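PDB 5MQR: beta-L-arabinobiosidase from Bacteroides thetaiotaomicron, which probably hydrolyses glycosidic bonds of complex plant pectin as a beta-L-arabinobiosidase, and may also have exo-alpha-sialidase activity. Local coordinates for residues W676-K681 / S1013-H1018; M692-V697 / I708-G713; Y701-N706 / M744-K749. One frame throughout, in Å; residues are numbered along the deposited sequence.

Contact 1. Residues W676-K681 / S1013-H1018; sequences WWSLRK and SRYYNH
Tyr1015 presents its ring to three residues of segment 676-681, Trp677, Ser678 and Lys681. It stands at the third position of a type II turn, Ser1013 to Tyr1016, whose closing backbone bond is weak. With CG anti to its own carbonyl carbon (chi1 -43°), the ring meets Lys681, whose CE sits over the centre of one face, 3.6 Å from the Tyr1015 centroid. Lys681 bends at its last torsion, keeping NZ above the same face, 4.3 Å from that centroid, as a cation-pi partner. A long aliphatic lysine with a charged end suits a broad ring. The Trp677 edge completes an offset edge-to-face pair, CZ3 lying 3.7 Å from Tyr1015 CE1 with planes at 78°. The phenol bonds to Glu637, and a water joins Tyr1015 OH to Lys681 NZ. From Tyr1016, the carbonyl oxygen takes a second water that also binds Ser678 OG. The amide of Asn1017 meets a methyl obliquely, OD1 3.4 Å from Leu679 CD1, while ND2 is held by Thr693 O. Buried helix-to-loop packing of this kind joins helix 666-680 to the loop before helix 1022-1029, consistent with the (alpha/alpha)6 barrel of six-hairpin glycosidases.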
loop_
_atom_site.group_PDB
_atom_site.type_symbol
_atom_site.label_atom_id
_atom_site.label_comp_id
_atom_site.label_asym_id
_atom_site.label_seq_id
_atom_site.Cartn_x
_atom_site.Cartn_y
_atom_site.Cartn_z
ATOM N N TRP A 676 -13.711 -20.681 -4.894
ATOM C CA TRP A 676 -13.811 -20.852 -3.446
ATOM C C TRP A 676 -15.266 -21.113 -3.013
ATOM O O TRP A 676 -15.503 -21.979 -2.192
ATOM C CB TRP A 676 -13.255 -19.668 -2.673
ATOM C CG TRP A 676 -11.788 -19.578 -2.630
ATOM C CD1 TRP A 676 -11.042 -18.486 -2.959
ATOM C CD2 TRP A 676 -10.863 -20.579 -2.200
ATOM N NE1 TRP A 676 -9.709 -18.745 -2.772
ATOM C CE2 TRP A 676 -9.564 -20.023 -2.318
ATOM C CE3 TRP A 676 -10.995 -21.897 -1.768
ATOM C CZ2 TRP A 676 -8.405 -20.730 -2.008
ATOM C CZ3 TRP A 676 -9.847 -22.603 -1.445
ATOM C CH2 TRP A 676 -8.564 -22.019 -1.567
ATOM N N TRP A 677 -16.204 -20.347 -3.574
ATOM C CA TRP A 677 -17.622 -20.459 -3.270
ATOM C C TRP A 677 -18.161 -21.836 -3.667
ATOM O O TRP A 677 -19.029 -22.408 -3.006
ATOM C CB TRP A 677 -18.369 -19.342 -4.027
ATOM C CG TRP A 677 -19.867 -19.321 -3.906
ATOM C CD1 TRP A 677 -20.608 -18.707 -2.940
ATOM C CD2 TRP A 677 -20.792 -19.871 -4.823
ATOM N NE1 TRP A 677 -21.944 -18.862 -3.191
ATOM C CE2 TRP A 677 -22.087 -19.575 -4.346
ATOM C CE3 TRP A 677 -20.661 -20.607 -5.999
ATOM C CZ2 TRP A 677 -23.241 -19.994 -5.002
ATOM C CZ3 TRP A 677 -21.807 -21.016 -6.656
ATOM C CH2 TRP A 677 -23.082 -20.697 -6.159
ATOM N N SER A 678 -17.639 -22.342 -4.768
ATOM C CA SER A 678 -17.988 -23.644 -5.249
ATOM C C SER A 678 -17.422 -24.746 -4.359
ATOM O O SER A 678 -18.164 -25.599 -3.901
ATOM C CB SER A 678 -17.444 -23.830 -6.654
ATOM O OG SER A 678 -18.115 -24.944 -7.171
ATOM N N LEU A 679 -16.109 -24.714 -4.132
ATOM C CA LEU A 679 -15.436 -25.702 -3.276
ATOM C C LEU A 679 -16.134 -25.840 -1.930
ATOM O O LEU A 679 -16.322 -26.937 -1.437
ATOM C CB LEU A 679 -13.976 -25.319 -3.036
ATOM C CG LEU A 679 -13.192 -26.264 -2.134
ATOM C CD1 LEU A 679 -12.873 -27.552 -2.874
ATOM C CD2 LEU A 679 -11.928 -25.614 -1.634
ATOM N N ARG A 680 -16.547 -24.712 -1.359
ATOM C CA ARG A 680 -17.179 -24.710 -0.053
ATOM C C ARG A 680 -18.445 -25.591 0.028
ATOM O O ARG A 680 -18.732 -26.167 1.090
ATOM C CB ARG A 680 -17.378 -23.265 0.463
ATOM C CG ARG A 680 -18.731 -22.925 1.071
ATOM C CD ARG A 680 -19.602 -22.572 -0.112
ATOM N NE ARG A 680 -20.960 -22.830 0.107
ATOM C CZ ARG A 680 -21.920 -22.474 -0.730
ATOM N NH1 ARG A 680 -21.691 -21.830 -1.883
ATOM N NH2 ARG A 680 -23.150 -22.792 -0.376
ATOM N N LYS A 681 -19.159 -25.735 -1.090
ATOM C CA LYS A 681 -20.349 -26.586 -1.149
ATOM C C LYS A 681 -20.043 -28.026 -0.815
ATOM O O LYS A 681 -20.943 -28.773 -0.403
ATOM C CB LYS A 681 -20.995 -26.551 -2.535
ATOM C CG LYS A 681 -21.638 -25.220 -2.915
ATOM C CD LYS A 681 -22.058 -25.230 -4.387
ATOM C CE LYS A 681 -22.892 -24.008 -4.760
ATOM N NZ LYS A 681 -24.264 -24.059 -4.177
ATOM N N SER A 1013 -23.142 -32.379 -13.114
ATOM C CA SER A 1013 -21.922 -31.634 -13.418
ATOM C C SER A 1013 -21.771 -30.345 -12.619
ATOM O O SER A 1013 -20.662 -29.819 -12.512
ATOM C CB SER A 1013 -21.861 -31.277 -14.893
ATOM O OG SER A 1013 -21.651 -32.429 -15.644
ATOM N N ARG A 1014 -22.879 -29.819 -12.109
ATOM C CA ARG A 1014 -22.866 -28.502 -11.482
ATOM C C ARG A 1014 -21.973 -28.500 -10.259
ATOM O O ARG A 1014 -22.121 -29.367 -9.398
ATOM C CB ARG A 1014 -24.277 -28.066 -11.097
ATOM C CG ARG A 1014 -25.171 -27.788 -12.280
ATOM C CD ARG A 1014 -26.575 -27.431 -11.841
ATOM N NE ARG A 1014 -26.591 -26.183 -11.072
ATOM C CZ ARG A 1014 -27.655 -25.709 -10.418
ATOM N NH1 ARG A 1014 -28.820 -26.369 -10.456
ATOM N NH2 ARG A 1014 -27.563 -24.560 -9.741
ATOM N N TYR A 1015 -21.055 -27.536 -10.207
ATOM C CA TYR A 1015 -20.147 -27.339 -9.069
ATOM C C TYR A 1015 -19.204 -28.528 -8.852
ATOM O O TYR A 1015 -18.872 -28.846 -7.714
ATOM C CB TYR A 1015 -20.937 -27.039 -7.768
ATOM C CG TYR A 1015 -22.082 -26.058 -7.968
ATOM C CD1 TYR A 1015 -21.850 -24.762 -8.453
ATOM C CD2 TYR A 1015 -23.389 -26.424 -7.697
ATOM C CE1 TYR A 1015 -22.886 -23.871 -8.669
ATOM C CE2 TYR A 1015 -24.435 -25.527 -7.901
ATOM C CZ TYR A 1015 -24.173 -24.258 -8.394
ATOM O OH TYR A 1015 -25.226 -23.396 -8.583
ATOM N N TYR A 1016 -18.748 -29.164 -9.931
ATOM C CA TYR A 1016 -17.885 -30.328 -9.820
ATOM C C TYR A 1016 -16.550 -29.984 -9.132
ATOM O O TYR A 1016 -15.914 -28.968 -9.409
ATOM C CB TYR A 1016 -17.654 -30.920 -11.210
ATOM C CG TYR A 1016 -17.225 -32.368 -11.274
ATOM C CD1 TYR A 1016 -17.901 -33.369 -10.543
ATOM C CD2 TYR A 1016 -16.181 -32.765 -12.111
ATOM C CE1 TYR A 1016 -17.510 -34.683 -10.620
ATOM C CE2 TYR A 1016 -15.821 -34.088 -12.206
ATOM C CZ TYR A 1016 -16.478 -35.039 -11.444
ATOM O OH TYR A 1016 -16.099 -36.361 -11.519
ATOM N N ASN A 1017 -16.138 -30.854 -8.233
ATOM C CA ASN A 1017 -14.952 -30.652 -7.425
ATOM C C ASN A 1017 -13.966 -31.782 -7.690
ATOM O O ASN A 1017 -13.925 -32.773 -6.965
ATOM C CB ASN A 1017 -15.342 -30.591 -5.948
ATOM C CG ASN A 1017 -14.151 -30.339 -5.052
ATOM O OD1 ASN A 1017 -13.153 -29.726 -5.485
ATOM N ND2 ASN A 1017 -14.215 -30.842 -3.815
ATOM N N HIS A 1018 -13.173 -31.581 -8.734
ATOM C CA HIS A 1018 -12.403 -32.624 -9.372
ATOM C C HIS A 1018 -11.153 -32.024 -10.003
ATOM O O HIS A 1018 -10.618 -32.541 -10.971
ATOM C CB HIS A 1018 -13.322 -33.214 -10.450
ATOM C CG HIS A 1018 -12.875 -34.501 -11.044
ATOM N ND1 HIS A 1018 -12.635 -34.633 -12.393
ATOM C CD2 HIS A 1018 -12.731 -35.739 -10.512
ATOM C CE1 HIS A 1018 -12.321 -35.888 -12.664
ATOM N NE2 HIS A 1018 -12.365 -36.578 -11.542
HETATM O O HOH W 1 -16.215 -26.919 -7.224
HETATM O O HOH W 2 -26.059 -22.506 -5.939
#

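Contact 2. Residues M692-V697 / I708-G713; sequences MTEFLV and IACAIG
Glu694 and Phe695 both touch Ile708, where the loop from strand 691-692 to helix 712-719 folds back on itself. The far side of the contact is a type I turn, Ala709 to Ile712, that leads into the helix with Ala711 at its N-cap, here in the glycoside hydrolase part of the protein. Met692, a selenomethionine, contributes through its backbone: its carbonyl oxygen accepts from a water that in turn accepts from Ile708 N, so a buried peptide N-H is satisfied although the two segments share no direct bond here. Next comes Glu694, whose side chain is extended, with CG anti to the backbone N (chi1 177°), and crosses Ile708 at about a right angle. OE1 does the touching, 3.2 Å from Ile708 CG2 and 3.5 Å from Cys710 CB, a tight fit between a carboxylate oxygen and two carbons. The length of glutamate suits this place: its extended chain carries the carboxylate across to the turn. The other oxygen, OE2, has a weak hydrogen bond to the hydroxyl of Tyr1016. Phe695 follows with purely apolar contact: the branched Ile708 turns CG2 to the acid and sends CD1 to the phenylalanine ring, arriving at its edge near the plane, 3.9 Å from Phe695 CD2. Arg699 makes a cation-pi contact with the same ring. One water gathers the polar groups of the turn: it donates to Glu694 OE1 and to Ile708 O, and accepts from Ala711 N at 2.8 Å.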
loop_
_atom_site.group_PDB
_atom_site.type_symbol
_atom_site.label_atom_id
_atom_site.label_comp_id
_atom_site.label_asym_id
_atom_site.label_seq_id
_atom_site.Cartn_x
_atom_site.Cartn_y
_atom_site.Cartn_z
HETATM N N MSE A 692 -15.156 -34.323 2.309
HETATM C CA MSE A 692 -15.158 -33.532 1.071
HETATM C C MSE A 692 -15.590 -34.380 -0.103
HETATM O O MSE A 692 -14.904 -35.342 -0.495
HETATM C CB MSE A 692 -13.820 -32.843 0.788
HETATM C CG MSE A 692 -13.847 -32.074 -0.523
HETATM SE SE MSE A 692 -12.472 -30.660 -0.537
HETATM C CE MSE A 692 -13.370 -29.223 0.487
ATOM N N THR A 693 -16.717 -33.987 -0.696
ATOM C CA THR A 693 -17.268 -34.626 -1.871
ATOM C C THR A 693 -16.611 -34.164 -3.183
ATOM O O THR A 693 -15.862 -33.165 -3.221
ATOM C CB THR A 693 -18.781 -34.346 -1.959
ATOM O OG1 THR A 693 -19.000 -32.937 -1.873
ATOM C CG2 THR A 693 -19.534 -35.028 -0.806
ATOM N N GLU A 694 -16.906 -34.930 -4.237
ATOM C CA GLU A 694 -16.501 -34.669 -5.618
ATOM C C GLU A 694 -17.753 -34.252 -6.430
ATOM O O GLU A 694 -17.795 -33.127 -6.989
ATOM C CB GLU A 694 -15.830 -35.925 -6.213
ATOM C CG GLU A 694 -15.414 -35.828 -7.669
ATOM C CD GLU A 694 -15.103 -37.173 -8.320
ATOM O OE1 GLU A 694 -14.076 -37.797 -8.004
ATOM O OE2 GLU A 694 -15.866 -37.573 -9.214
ATOM N N PHE A 695 -18.735 -35.172 -6.493
ATOM C CA PHE A 695 -20.079 -34.909 -7.004
ATOM C C PHE A 695 -20.947 -34.521 -5.820
ATOM O O PHE A 695 -20.872 -35.171 -4.763
ATOM C CB PHE A 695 -20.714 -36.169 -7.585
ATOM C CG PHE A 695 -20.269 -36.519 -8.981
ATOM C CD1 PHE A 695 -20.870 -35.931 -10.075
ATOM C CD2 PHE A 695 -19.307 -37.485 -9.191
ATOM C CE1 PHE A 695 -20.507 -36.281 -11.368
ATOM C CE2 PHE A 695 -18.924 -37.843 -10.471
ATOM C CZ PHE A 695 -19.533 -37.240 -11.567
ATOM N N LEU A 696 -21.795 -33.508 -5.991
ATOM C CA LEU A 696 -22.830 -33.202 -4.982
ATOM C C LEU A 696 -23.954 -34.242 -5.027
ATOM O O LEU A 696 -24.406 -34.699 -3.987
ATOM C CB LEU A 696 -23.423 -31.806 -5.155
ATOM C CG LEU A 696 -22.453 -30.638 -5.021
ATOM C CD1 LEU A 696 -23.211 -29.346 -5.288
ATOM C CD2 LEU A 696 -21.813 -30.586 -3.650
ATOM N N VAL A 697 -24.377 -34.616 -6.233
ATOM C CA VAL A 697 -25.368 -35.671 -6.403
ATOM C C VAL A 697 -24.859 -37.032 -5.893
ATOM O O VAL A 697 -23.649 -37.291 -5.864
ATOM C CB VAL A 697 -25.850 -35.819 -7.872
ATOM C CG1 VAL A 697 -26.468 -34.515 -8.391
ATOM C CG2 VAL A 697 -24.728 -36.344 -8.770
ATOM N N ILE A 708 -15.781 -39.984 -2.866
ATOM C CA ILE A 708 -15.087 -40.567 -3.995
ATOM C C ILE A 708 -13.601 -40.146 -3.924
ATOM O O ILE A 708 -13.289 -38.964 -3.803
ATOM C CB ILE A 708 -15.732 -40.080 -5.296
ATOM C CG1 ILE A 708 -17.169 -40.594 -5.397
ATOM C CG2 ILE A 708 -14.911 -40.506 -6.507
ATOM C CD1 ILE A 708 -18.012 -39.908 -6.445
ATOM N N ALA A 709 -12.696 -41.118 -4.035
ATOM C CA ALA A 709 -11.266 -40.896 -3.773
ATOM C C ALA A 709 -10.442 -40.320 -4.912
ATOM O O ALA A 709 -9.287 -39.952 -4.719
ATOM C CB ALA A 709 -10.621 -42.195 -3.343
ATOM N N CYS A 710 -11.016 -40.310 -6.096
ATOM C CA CYS A 710 -10.293 -39.990 -7.326
ATOM C C CYS A 710 -9.463 -38.712 -7.250
ATOM O O CYS A 710 -8.276 -38.733 -7.593
ATOM C CB CYS A 710 -11.295 -39.893 -8.488
ATOM S SG CYS A 710 -10.514 -39.412 -10.027
ATOM N N ALA A 711 -10.089 -37.629 -6.774
ATOM C CA ALA A 711 -9.481 -36.282 -6.759
ATOM C C ALA A 711 -9.014 -35.762 -5.377
ATOM O O ALA A 711 -8.836 -34.549 -5.193
ATOM C CB ALA A 711 -10.455 -35.281 -7.387
ATOM N N ILE A 712 -8.777 -36.657 -4.419
ATOM C CA ILE A 712 -8.332 -36.232 -3.077
ATOM C C ILE A 712 -7.087 -35.343 -3.140
ATOM O O ILE A 712 -6.997 -34.353 -2.414
ATOM C CB ILE A 712 -8.070 -37.421 -2.124
ATOM C CG1 ILE A 712 -9.376 -38.203 -1.865
ATOM C CG2 ILE A 712 -7.519 -36.897 -0.803
ATOM C CD1 ILE A 712 -9.185 -39.507 -1.139
ATOM N N GLY A 713 -6.123 -35.713 -3.987
ATOM C CA GLY A 713 -4.896 -34.923 -4.166
ATOM C C GLY A 713 -5.169 -33.457 -4.524
ATOM O O GLY A 713 -4.633 -32.556 -3.885
HETATM O O HOH W 3 -14.988 -37.169 -2.520
HETATM O O HOH W 4 -12.702 -37.323 -5.934
#

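Contact 3. Residues Y701-N706 / M744-K749; sequences YSDKYN and MKKMDK
The ring of Tyr705 meets the methyl of Met744, a selenomethionine, obliquely, with CE 3.9 Å from Tyr705 CE2, while Lys704 CB covers the centre of one ring face. The second flat group, the carboxylate of Asp703, is gripped at both oxygens. OD2 accepts from Lys746 N at 2.7 Å, a fairly straight bond (161° at the hydrogen) that arrives nearly along the C-O axis. OD1 spends its anti lone pair, the one turned away from OD2, on Lys704 N at 2.8 Å, and also takes a water that accepts from Lys745 N. These bonds fix the rotation of the carboxylate. They bring it to the start of the 3-10 segment 745-749, which lies between helices 726-737 and 754-765 of the glycoside hydrolase part, so that a loop acid holds the 3-10 turn directly through Lys746 N and through a water at Lys745 N. Replacing Asp703 by alanine is likely to leave the amides of Lys746 and Lys704 without their acceptor and the 3-10 turn less firmly tied to the 701-706 loop. Lys746 runs out extended, and its length carries NZ past the carboxylate to Ser702 O at 3.1 Å, donating from above the carbonyl plane; a weaker bond goes to Tyr701 O. Met744, bent at its second torsion (chi2 -62°), lays its selenium 4.0 Å from Lys704 CE; the unbranched, flexible methionine side chain suits a place between the Lys704 chain and the Tyr705 ring. The ammonium of Lys704 binds Tyr705 OH and Gly738 O.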
loop_
_atom_site.group_PDB
_atom_site.type_symbol
_atom_site.label_atom_id
_atom_site.label_comp_id
_atom_site.label_asym_id
_atom_site.label_seq_id
_atom_site.Cartn_x
_atom_site.Cartn_y
_atom_site.Cartn_z
ATOM N N TYR A 701 -21.360 -45.541 -6.753
ATOM C CA TYR A 701 -20.056 -46.202 -6.534
ATOM C C TYR A 701 -19.253 -45.505 -5.435
ATOM O O TYR A 701 -18.113 -45.860 -5.157
ATOM C CB TYR A 701 -19.265 -46.260 -7.847
ATOM C CG TYR A 701 -19.106 -44.899 -8.495
ATOM C CD1 TYR A 701 -18.084 -44.038 -8.098
ATOM C CD2 TYR A 701 -20.002 -44.459 -9.474
ATOM C CE1 TYR A 701 -17.941 -42.793 -8.674
ATOM C CE2 TYR A 701 -19.866 -43.209 -10.059
ATOM C CZ TYR A 701 -18.834 -42.377 -9.655
ATOM O OH TYR A 701 -18.678 -41.128 -10.218
ATOM N N SER A 702 -19.858 -44.518 -4.789
ATOM C CA SER A 702 -19.144 -43.751 -3.786
ATOM C C SER A 702 -19.005 -44.583 -2.514
ATOM O O SER A 702 -19.678 -45.584 -2.349
ATOM C CB SER A 702 -19.862 -42.439 -3.525
ATOM O OG SER A 702 -21.155 -42.713 -3.039
ATOM N N ASP A 703 -18.094 -44.179 -1.643
ATOM C CA ASP A 703 -17.942 -44.806 -0.336
ATOM C C ASP A 703 -19.003 -44.180 0.577
ATOM O O ASP A 703 -19.930 -43.518 0.085
ATOM C CB ASP A 703 -16.511 -44.574 0.191
ATOM C CG ASP A 703 -16.014 -45.694 1.078
ATOM O OD1 ASP A 703 -16.784 -46.176 1.949
ATOM O OD2 ASP A 703 -14.836 -46.079 0.905
ATOM N N LYS A 704 -18.870 -44.368 1.892
ATOM C CA LYS A 704 -19.769 -43.734 2.872
ATOM C C LYS A 704 -19.783 -42.216 2.661
ATOM O O LYS A 704 -18.791 -41.628 2.183
ATOM C CB LYS A 704 -19.336 -44.061 4.310
ATOM C CG LYS A 704 -19.294 -45.559 4.676
ATOM C CD LYS A 704 -19.302 -45.816 6.193
ATOM C CE LYS A 704 -17.956 -45.510 6.844
ATOM N NZ LYS A 704 -18.024 -44.967 8.255
ATOM N N TYR A 705 -20.921 -41.599 2.969
ATOM C CA TYR A 705 -21.093 -40.146 2.876
ATOM C C TYR A 705 -20.826 -39.562 1.469
ATOM O O TYR A 705 -20.394 -38.417 1.324
ATOM C CB TYR A 705 -20.233 -39.455 3.949
ATOM C CG TYR A 705 -20.155 -40.261 5.213
ATOM C CD1 TYR A 705 -21.324 -40.738 5.830
ATOM C CD2 TYR A 705 -18.922 -40.615 5.776
ATOM C CE1 TYR A 705 -21.270 -41.535 6.972
ATOM C CE2 TYR A 705 -18.858 -41.391 6.933
ATOM C CZ TYR A 705 -20.027 -41.855 7.525
ATOM O OH TYR A 705 -19.961 -42.630 8.648
ATOM N N ASN A 706 -21.107 -40.355 0.439
ATOM C CA ASN A 706 -20.890 -39.977 -0.957
ATOM C C ASN A 706 -19.412 -39.633 -1.334
ATOM O O ASN A 706 -19.144 -38.915 -2.300
ATOM C CB ASN A 706 -21.865 -38.847 -1.343
ATOM C CG ASN A 706 -22.107 -38.764 -2.822
ATOM O OD1 ASN A 706 -22.218 -39.788 -3.508
ATOM N ND2 ASN A 706 -22.182 -37.536 -3.340
HETATM N N MSE A 744 -11.136 -45.531 4.620
HETATM C CA MSE A 744 -12.264 -45.813 3.731
HETATM C C MSE A 744 -11.878 -46.939 2.781
HETATM O O MSE A 744 -10.786 -46.955 2.215
HETATM C CB MSE A 744 -12.708 -44.572 2.938
HETATM C CG MSE A 744 -13.369 -43.436 3.738
HETATM SE SE MSE A 744 -15.048 -44.012 4.614
HETATM C CE MSE A 744 -15.326 -42.430 5.737
ATOM N N LYS A 745 -12.773 -47.901 2.631
ATOM C CA LYS A 745 -12.551 -49.072 1.800
ATOM C C LYS A 745 -12.256 -48.712 0.333
ATOM O O LYS A 745 -11.371 -49.300 -0.279
ATOM C CB LYS A 745 -13.808 -49.945 1.904
ATOM C CG LYS A 745 -13.797 -51.297 1.216
ATOM C CD LYS A 745 -14.925 -52.229 1.746
ATOM C CE LYS A 745 -16.309 -51.562 1.992
ATOM N NZ LYS A 745 -16.548 -51.067 3.402
ATOM N N LYS A 746 -12.967 -47.715 -0.205
ATOM C CA LYS A 746 -12.876 -47.384 -1.638
ATOM C C LYS A 746 -11.746 -46.441 -2.021
ATOM O O LYS A 746 -11.671 -46.005 -3.161
ATOM C CB LYS A 746 -14.225 -46.898 -2.167
ATOM C CG LYS A 746 -15.262 -47.999 -2.034
ATOM C CD LYS A 746 -16.601 -47.608 -2.611
ATOM C CE LYS A 746 -17.585 -48.753 -2.428
ATOM N NZ LYS A 746 -18.868 -48.441 -3.111
HETATM N N MSE A 747 -10.821 -46.188 -1.106
HETATM C CA MSE A 747 -9.504 -45.649 -1.489
HETATM C C MSE A 747 -8.784 -46.585 -2.448
HETATM O O MSE A 747 -7.982 -46.135 -3.273
HETATM C CB MSE A 747 -8.632 -45.378 -0.257
HETATM C CG MSE A 747 -9.212 -44.216 0.535
HETATM SE SE MSE A 747 -8.022 -43.554 1.948
HETATM C CE MSE A 747 -6.914 -42.556 0.670
ATOM N N ASP A 748 -9.062 -47.888 -2.368
ATOM C CA ASP A 748 -8.474 -48.824 -3.306
ATOM C C ASP A 748 -9.025 -48.700 -4.752
ATOM O O ASP A 748 -8.509 -49.355 -5.634
ATOM C CB ASP A 748 -8.472 -50.285 -2.748
ATOM C CG ASP A 748 -9.863 -50.939 -2.674
ATOM O OD1 ASP A 748 -10.874 -50.418 -3.206
ATOM O OD2 ASP A 748 -9.939 -52.019 -2.052
ATOM N N LYS A 749 -10.033 -47.858 -4.993
ATOM C CA LYS A 749 -10.636 -47.729 -6.316
ATOM C C LYS A 749 -9.981 -46.667 -7.190
ATOM O O LYS A 749 -10.269 -46.613 -8.373
ATOM C CB LYS A 749 -12.148 -47.435 -6.209
ATOM C CG LYS A 749 -12.982 -48.523 -5.530
ATOM C CD LYS A 749 -12.996 -49.805 -6.340
ATOM C CE LYS A 749 -13.892 -50.854 -5.702
ATOM N NZ LYS A 749 -13.510 -52.207 -6.207
HETATM O O HOH W 5 -15.482 -47.540 3.854
#

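How the contacts relate
The three contacts form a row on one side of the chain. Contacts 1 and 2 are fully buried and touch through residues 1016-1018 and 693-695: His1018 packs on Glu694, and the hydroxyl of Tyr1016 touches both Glu694 and Phe695. Contact 3, only partly buried, adjoins contact 2 through Tyr701, which packs on Phe695 and Ile708, and through Asn706 ND2 on Val697 O. Contacts 2 and 3 share the long loop between strand 691-692 and helix 712-719, and both lie within the span of chain closed by contact 1. Their chemistry changes along the row: aromatic and cation-pi packing in contact 1, water-mediated links in contact 2, and direct lysine and aspartate hydrogen bonds in contact 3.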